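Local coordinates for protein collagen adhesin (Staphylococcus aureus, PDB 2F68) that binds collagen as a surface adhesin of the bacterium, probably by closing its two domains around the rope-like ligand as in the proposed collagen hug, at residues A[168-173]-A[253-258]; A[177-182]-A[249-254]. All blocks are in the same frame, centred on the assembly; numbering follows the deposited sequence.

Overall arrangement
Contacts 1 and 2 follow one another along strand 252-262 and share S253 and F254, their centres about 15 Å apart. Contact 1 is regular antiparallel pairing with strand 166-173; one face is lined by buried aliphatic and aromatic side chains, the other by partly exposed polar groups and F170. Contact 2 lies farther out, about 30 Å from the centre of the chain against 16 Å for contact 1, where 177-182 crosses the turn that leads into the same strand. Backbone hydrogen bonds dominate the first; the second rests on one backbone-to-serine bond, a buried valine and two exposed tyrosines. Both lie in the collagen-binding family region.

Contact 1. Residues A[168-173]-A[253-258]; sequences RWFLNI and SFSINY
Strands 168-173 and 253-258 run antiparallel, their axes 4.5 Å apart at closest approach and their directions 166° apart. W169 pairs with Y258, L171 with I256 and I173 with F254 as hydrogen-bonded pairs, each through two backbone bonds; F170–N257 and N172–S255 are the non-hydrogen-bonded pairs between them. The I256 N to L171 O bond is nearly straight, 171° at the hydrogen, although the donor stands above the carbonyl plane. At the W169 end the bonds are more bent.

The buried face carries W169, L171, I173, F254, I256 and Y258. W169 CB sits over the Y258 ring, 3.8 Å from its centroid in a CH-pi contact, while L171 CD1 meets the edge of that ring at CE2, 3.5 Å away. With chi1 at 61°, Y258 CG lies between its own backbone N and carbonyl carbon, which brings the ring across to W169 and L171. Farther along, I173 CD1 touches I256 CD1 at 3.8 Å.

On the other face N257 lies alongside F170, with ND2 over the ring 3.3 Å from CE2. The same ND2 gives a weak bond to W169 O, 2.8 Å long, adding a second donor to the carbonyl that receives Y258 N. S255 OG donates to N172 OD1 (3.1 Å), nearly along the C=O axis. The R168 guanidinium, salt-bridged to D158, lays a face against F170 CZ.

Strand 184-190 packs on the buried face through L171, I173 and Y258. In the sheet itself 252-262 is the central strand, with 166-173 beside it, in the beta-sandwich of the collagen-binding region.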
loop_
_atom_site.group_PDB
_atom_site.type_symbol
_atom_site.label_atom_id
_atom_site.label_comp_id
_atom_site.label_asym_id
_atom_site.label_seq_id
_atom_site.Cartn_x
_atom_site.Cartn_y
_atom_site.Cartn_z
ATOM N N ARG A 168 -3.891 2.375 5.537
ATOM C CA ARG A 168 -4.991 3.317 5.342
ATOM C C ARG A 168 -6.334 2.600 5.415
ATOM O O ARG A 168 -6.438 1.426 5.056
ATOM C CB ARG A 168 -4.861 4.031 3.993
ATOM C CG ARG A 168 -3.558 4.792 3.793
ATOM C CD ARG A 168 -3.359 5.143 2.329
ATOM N NE ARG A 168 -4.109 6.332 1.927
ATOM C CZ ARG A 168 -4.504 6.593 0.683
ATOM N NH1 ARG A 168 -4.243 5.745 -0.304
ATOM N NH2 ARG A 168 -5.176 7.707 0.426
ATOM N N TRP A 169 -7.353 3.312 5.890
ATOM C CA TRP A 169 -8.714 2.784 5.954
ATOM C C TRP A 169 -9.722 3.846 5.532
ATOM O O TRP A 169 -9.552 5.026 5.836
ATOM C CB TRP A 169 -9.039 2.282 7.364
ATOM C CG TRP A 169 -8.185 1.134 7.820
ATOM C CD1 TRP A 169 -7.190 1.173 8.754
ATOM C CD2 TRP A 169 -8.249 -0.223 7.358
ATOM N NE1 TRP A 169 -6.631 -0.074 8.906
ATOM C CE2 TRP A 169 -7.262 -0.950 8.062
ATOM C CE3 TRP A 169 -9.045 -0.896 6.420
ATOM C CZ2 TRP A 169 -7.049 -2.317 7.858
ATOM C CZ3 TRP A 169 -8.831 -2.256 6.216
ATOM C CH2 TRP A 169 -7.841 -2.950 6.934
ATOM N N PHE A 170 -10.771 3.418 4.833
ATOM C CA PHE A 170 -11.787 4.331 4.315
ATOM C C PHE A 170 -13.201 3.873 4.664
ATOM O O PHE A 170 -13.606 2.759 4.321
ATOM C CB PHE A 170 -11.650 4.486 2.795
ATOM C CG PHE A 170 -10.383 5.174 2.360
ATOM C CD1 PHE A 170 -9.237 4.437 2.074
ATOM C CD2 PHE A 170 -10.341 6.558 2.224
ATOM C CE1 PHE A 170 -8.065 5.070 1.670
ATOM C CE2 PHE A 170 -9.174 7.200 1.818
ATOM C CZ PHE A 170 -8.034 6.454 1.541
ATOM N N LEU A 171 -13.943 4.740 5.348
ATOM C CA LEU A 171 -15.349 4.497 5.663
ATOM C C LEU A 171 -16.243 5.371 4.788
ATOM O O LEU A 171 -16.507 6.532 5.110
ATOM C CB LEU A 171 -15.633 4.744 7.151
ATOM C CG LEU A 171 -15.505 3.575 8.135
ATOM C CD1 LEU A 171 -14.059 3.144 8.330
ATOM C CD2 LEU A 171 -16.129 3.947 9.471
ATOM N N ASN A 172 -16.699 4.799 3.677
ATOM C CA ASN A 172 -17.502 5.523 2.695
ATOM C C ASN A 172 -19.002 5.361 2.940
ATOM O O ASN A 172 -19.595 4.341 2.583
ATOM C CB ASN A 172 -17.125 5.084 1.274
ATOM C CG ASN A 172 -15.659 5.328 0.952
ATOM O OD1 ASN A 172 -15.147 6.436 1.121
ATOM N ND2 ASN A 172 -14.979 4.292 0.475
ATOM N N ILE A 173 -19.604 6.381 3.550
ATOM C CA ILE A 173 -21.013 6.348 3.948
ATOM C C ILE A 173 -21.878 7.196 3.012
ATOM O O ILE A 173 -21.503 8.315 2.654
ATOM C CB ILE A 173 -21.206 6.836 5.412
ATOM C CG1 ILE A 173 -20.130 6.246 6.333
ATOM C CG2 ILE A 173 -22.608 6.491 5.916
ATOM C CD1 ILE A 173 -19.989 6.955 7.671
ATOM N N SER A 253 -22.575 12.753 1.421
ATOM C CA SER A 253 -21.675 11.602 1.443
ATOM C C SER A 253 -20.576 11.811 2.479
ATOM O O SER A 253 -19.939 12.865 2.513
ATOM C CB SER A 253 -21.063 11.370 0.058
ATOM O OG SER A 253 -20.270 10.196 0.038
ATOM N N PHE A 254 -20.361 10.802 3.320
ATOM C CA PHE A 254 -19.374 10.886 4.396
ATOM C C PHE A 254 -18.234 9.891 4.193
ATOM O O PHE A 254 -18.438 8.677 4.260
ATOM C CB PHE A 254 -20.041 10.665 5.759
ATOM C CG PHE A 254 -21.082 11.695 6.107
ATOM C CD1 PHE A 254 -22.421 11.485 5.790
ATOM C CD2 PHE A 254 -20.725 12.872 6.759
ATOM C CE1 PHE A 254 -23.389 12.435 6.111
ATOM C CE2 PHE A 254 -21.686 13.827 7.085
ATOM C CZ PHE A 254 -23.021 13.608 6.760
ATOM N N SER A 255 -17.038 10.417 3.942
ATOM C CA SER A 255 -15.844 9.592 3.774
ATOM C C SER A 255 -14.902 9.770 4.962
ATOM O O SER A 255 -14.283 10.825 5.126
ATOM C CB SER A 255 -15.133 9.930 2.460
ATOM O OG SER A 255 -14.033 9.064 2.234
ATOM N N ILE A 256 -14.807 8.732 5.791
ATOM C CA ILE A 256 -13.968 8.770 6.988
ATOM C C ILE A 256 -12.690 7.951 6.794
ATOM O O ILE A 256 -12.720 6.717 6.769
ATOM C CB ILE A 256 -14.737 8.308 8.258
ATOM C CG1 ILE A 256 -16.000 9.155 8.458
ATOM C CG2 ILE A 256 -13.835 8.379 9.495
ATOM C CD1 ILE A 256 -17.015 8.556 9.416
ATOM N N ASN A 257 -11.576 8.662 6.647
ATOM C CA ASN A 257 -10.257 8.054 6.512
ATOM C C ASN A 257 -9.592 7.903 7.881
ATOM O O ASN A 257 -10.023 8.529 8.851
ATOM C CB ASN A 257 -9.391 8.904 5.569
ATOM C CG ASN A 257 -8.004 8.315 5.335
ATOM O OD1 ASN A 257 -6.994 8.985 5.548
ATOM N ND2 ASN A 257 -7.952 7.062 4.895
ATOM N N TYR A 258 -8.575 7.043 7.960
ATOM C CA TYR A 258 -7.664 6.972 9.112
ATOM C C TYR A 258 -6.522 5.983 8.890
ATOM O O TYR A 258 -6.687 4.969 8.208
ATOM C CB TYR A 258 -8.400 6.670 10.429
ATOM C CG TYR A 258 -9.152 5.359 10.470
ATOM C CD1 TYR A 258 -8.531 4.190 10.910
ATOM C CD2 TYR A 258 -10.492 5.292 10.094
ATOM C CE1 TYR A 258 -9.221 2.985 10.960
ATOM C CE2 TYR A 258 -11.189 4.091 10.138
ATOM C CZ TYR A 258 -10.548 2.943 10.572
ATOM O OH TYR A 258 -11.237 1.754 10.620
#

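Contact 2. Residues A[177-182]-A[249-254]; sequences KSYVSK and GSYNSF
V180 and S250 make the firm part of this contact: V180 N donates to S250 OG across 2.9 Å in a bond straight to within a few degrees, 172° at the hydrogen. S250 OG is also hydrogen-bonded to Q246 O, so one hydroxyl joins the incoming 177-182 segment to the helix 246-249, from which S250 is the first residue to depart. Its chi1 of -62° places OG beside its own backbone N and anti to the carbonyl carbon, facing the passing chain. V180 points its side chain toward the turn, and CG1 packs 3.4 Å from S250 OG and 4.0 Å from G249 C, in a buried corner where the glycine brings no side chain.

The outer side is looser. Y179 and Y251 are both exposed, and their rings meet obliquely with planes 53° apart and centroids 5.8 Å from each other. Y179 CD1 does most of the touching, reaching Y251 OH at 3.3 Å and S250 OG at 3.4 Å. The Y251 side chain starts away from 177-182, and its hydroxyl end comes back beside Y179 CD1. Beside them K177 O takes a CA-H...O contact from Y251 CA (3.4 Å). The aliphatic part of K177 lies along the outgoing chain, with CG 4.0 Å from S253 CB.

The type II turn from G249 to N252 carries the chain from helix 246-249 into strand 252-262, while 177-182 bridges strands 166-173 and 184-190. N174, just after strand 166-173, bonds to G249 O and S178 N, and N252 OD1 accepts from H209 N, tying this end to the chain beyond strand 194-207.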
loop_
_atom_site.group_PDB
_atom_site.type_symbol
_atom_site.label_atom_id
_atom_site.label_comp_id
_atom_site.label_asym_id
_atom_site.label_seq_id
_atom_site.Cartn_x
_atom_site.Cartn_y
_atom_site.Cartn_z
ATOM N N LYS A 177 -25.529 9.955 -2.048
ATOM C CA LYS A 177 -26.172 11.133 -1.443
ATOM C C LYS A 177 -27.702 11.029 -1.425
ATOM O O LYS A 177 -28.409 11.983 -1.766
ATOM C CB LYS A 177 -25.717 12.429 -2.136
ATOM C CG LYS A 177 -24.212 12.665 -2.117
ATOM C CD LYS A 177 -23.833 13.865 -2.974
ATOM C CE LYS A 177 -22.324 13.987 -3.135
ATOM N NZ LYS A 177 -21.748 12.906 -3.987
ATOM N N SER A 178 -28.200 9.862 -1.022
ATOM C CA SER A 178 -29.636 9.597 -0.978
ATOM C C SER A 178 -30.255 10.032 0.348
ATOM O O SER A 178 -29.561 10.132 1.364
ATOM C CB SER A 178 -29.913 8.111 -1.229
ATOM O OG SER A 178 -29.281 7.299 -0.253
ATOM N N TYR A 179 -31.562 10.291 0.326
ATOM C CA TYR A 179 -32.313 10.641 1.529
ATOM C C TYR A 179 -32.416 9.439 2.463
ATOM O O TYR A 179 -32.659 8.315 2.019
ATOM C CB TYR A 179 -33.711 11.156 1.163
ATOM C CG TYR A 179 -34.574 11.532 2.352
ATOM C CD1 TYR A 179 -34.504 12.806 2.917
ATOM C CD2 TYR A 179 -35.465 10.614 2.910
ATOM C CE1 TYR A 179 -35.295 13.155 4.010
ATOM C CE2 TYR A 179 -36.260 10.952 4.001
ATOM C CZ TYR A 179 -36.170 12.223 4.544
ATOM O OH TYR A 179 -36.955 12.561 5.623
ATOM N N VAL A 180 -32.230 9.689 3.757
ATOM C CA VAL A 180 -32.278 8.632 4.764
ATOM C C VAL A 180 -33.411 8.874 5.772
ATOM O O VAL A 180 -33.649 10.007 6.199
ATOM C CB VAL A 180 -30.887 8.435 5.450
ATOM C CG1 VAL A 180 -30.570 9.559 6.438
ATOM C CG2 VAL A 180 -30.796 7.072 6.119
ATOM N N SER A 181 -34.116 7.800 6.126
ATOM C CA SER A 181 -35.283 7.882 7.007
ATOM C C SER A 181 -34.929 7.800 8.493
ATOM O O SER A 181 -35.720 8.209 9.347
ATOM C CB SER A 181 -36.305 6.799 6.644
ATOM O OG SER A 181 -35.736 5.504 6.746
ATOM N N LYS A 182 -33.744 7.271 8.792
ATOM C CA LYS A 182 -33.278 7.118 10.173
ATOM C C LYS A 182 -31.819 7.548 10.346
ATOM O O LYS A 182 -31.139 7.870 9.369
ATOM C CB LYS A 182 -33.488 5.678 10.664
ATOM C CG LYS A 182 -32.825 4.598 9.806
ATOM C CD LYS A 182 -33.021 3.203 10.391
ATOM C CE LYS A 182 -32.056 2.925 11.538
ATOM N NZ LYS A 182 -32.247 1.561 12.106
ATOM N N GLY A 249 -27.457 13.371 7.513
ATOM C CA GLY A 249 -27.093 12.167 6.770
ATOM C C GLY A 249 -27.672 12.143 5.367
ATOM O O GLY A 249 -27.077 11.572 4.451
ATOM N N SER A 250 -28.837 12.768 5.205
ATOM C CA SER A 250 -29.502 12.872 3.908
ATOM C C SER A 250 -28.800 13.875 2.996
ATOM O O SER A 250 -28.295 14.901 3.461
ATOM C CB SER A 250 -30.969 13.269 4.089
ATOM O OG SER A 250 -31.681 12.292 4.827
ATOM N N TYR A 251 -28.777 13.560 1.701
ATOM C CA TYR A 251 -28.189 14.410 0.650
ATOM C C TYR A 251 -26.690 14.695 0.832
ATOM O O TYR A 251 -26.162 15.659 0.268
ATOM C CB TYR A 251 -28.972 15.727 0.492
ATOM C CG TYR A 251 -30.480 15.585 0.526
ATOM C CD1 TYR A 251 -31.178 15.043 -0.553
ATOM C CD2 TYR A 251 -31.211 16.008 1.637
ATOM C CE1 TYR A 251 -32.565 14.915 -0.523
ATOM C CE2 TYR A 251 -32.598 15.885 1.678
ATOM C CZ TYR A 251 -33.267 15.339 0.594
ATOM O OH TYR A 251 -34.637 15.216 0.629
ATOM N N ASN A 252 -26.011 13.850 1.607
ATOM C CA ASN A 252 -24.586 14.020 1.892
ATOM C C ASN A 252 -23.811 12.706 1.913
ATOM O O ASN A 252 -24.323 11.680 2.366
ATOM C CB ASN A 252 -24.386 14.755 3.221
ATOM C CG ASN A 252 -24.810 16.210 3.158
ATOM O OD1 ASN A 252 -24.236 17.008 2.414
ATOM N ND2 ASN A 252 -25.816 16.564 3.946
ATOM N N SER A 253 -22.575 12.753 1.421
ATOM C CA SER A 253 -21.675 11.602 1.443
ATOM C C SER A 253 -20.576 11.811 2.479
ATOM O O SER A 253 -19.939 12.865 2.513
ATOM C CB SER A 253 -21.063 11.370 0.058
ATOM O OG SER A 253 -20.270 10.196 0.038
ATOM N N PHE A 254 -20.361 10.802 3.320
ATOM C CA PHE A 254 -19.374 10.886 4.396
ATOM C C PHE A 254 -18.234 9.891 4.193
ATOM O O PHE A 254 -18.438 8.677 4.260
ATOM C CB PHE A 254 -20.041 10.665 5.759
ATOM C CG PHE A 254 -21.082 11.695 6.107
ATOM C CD1 PHE A 254 -22.421 11.485 5.790
ATOM C CD2 PHE A 254 -20.725 12.872 6.759
ATOM C CE1 PHE A 254 -23.389 12.435 6.111
ATOM C CE2 PHE A 254 -21.686 13.827 7.085
ATOM C CZ PHE A 254 -23.021 13.608 6.760
#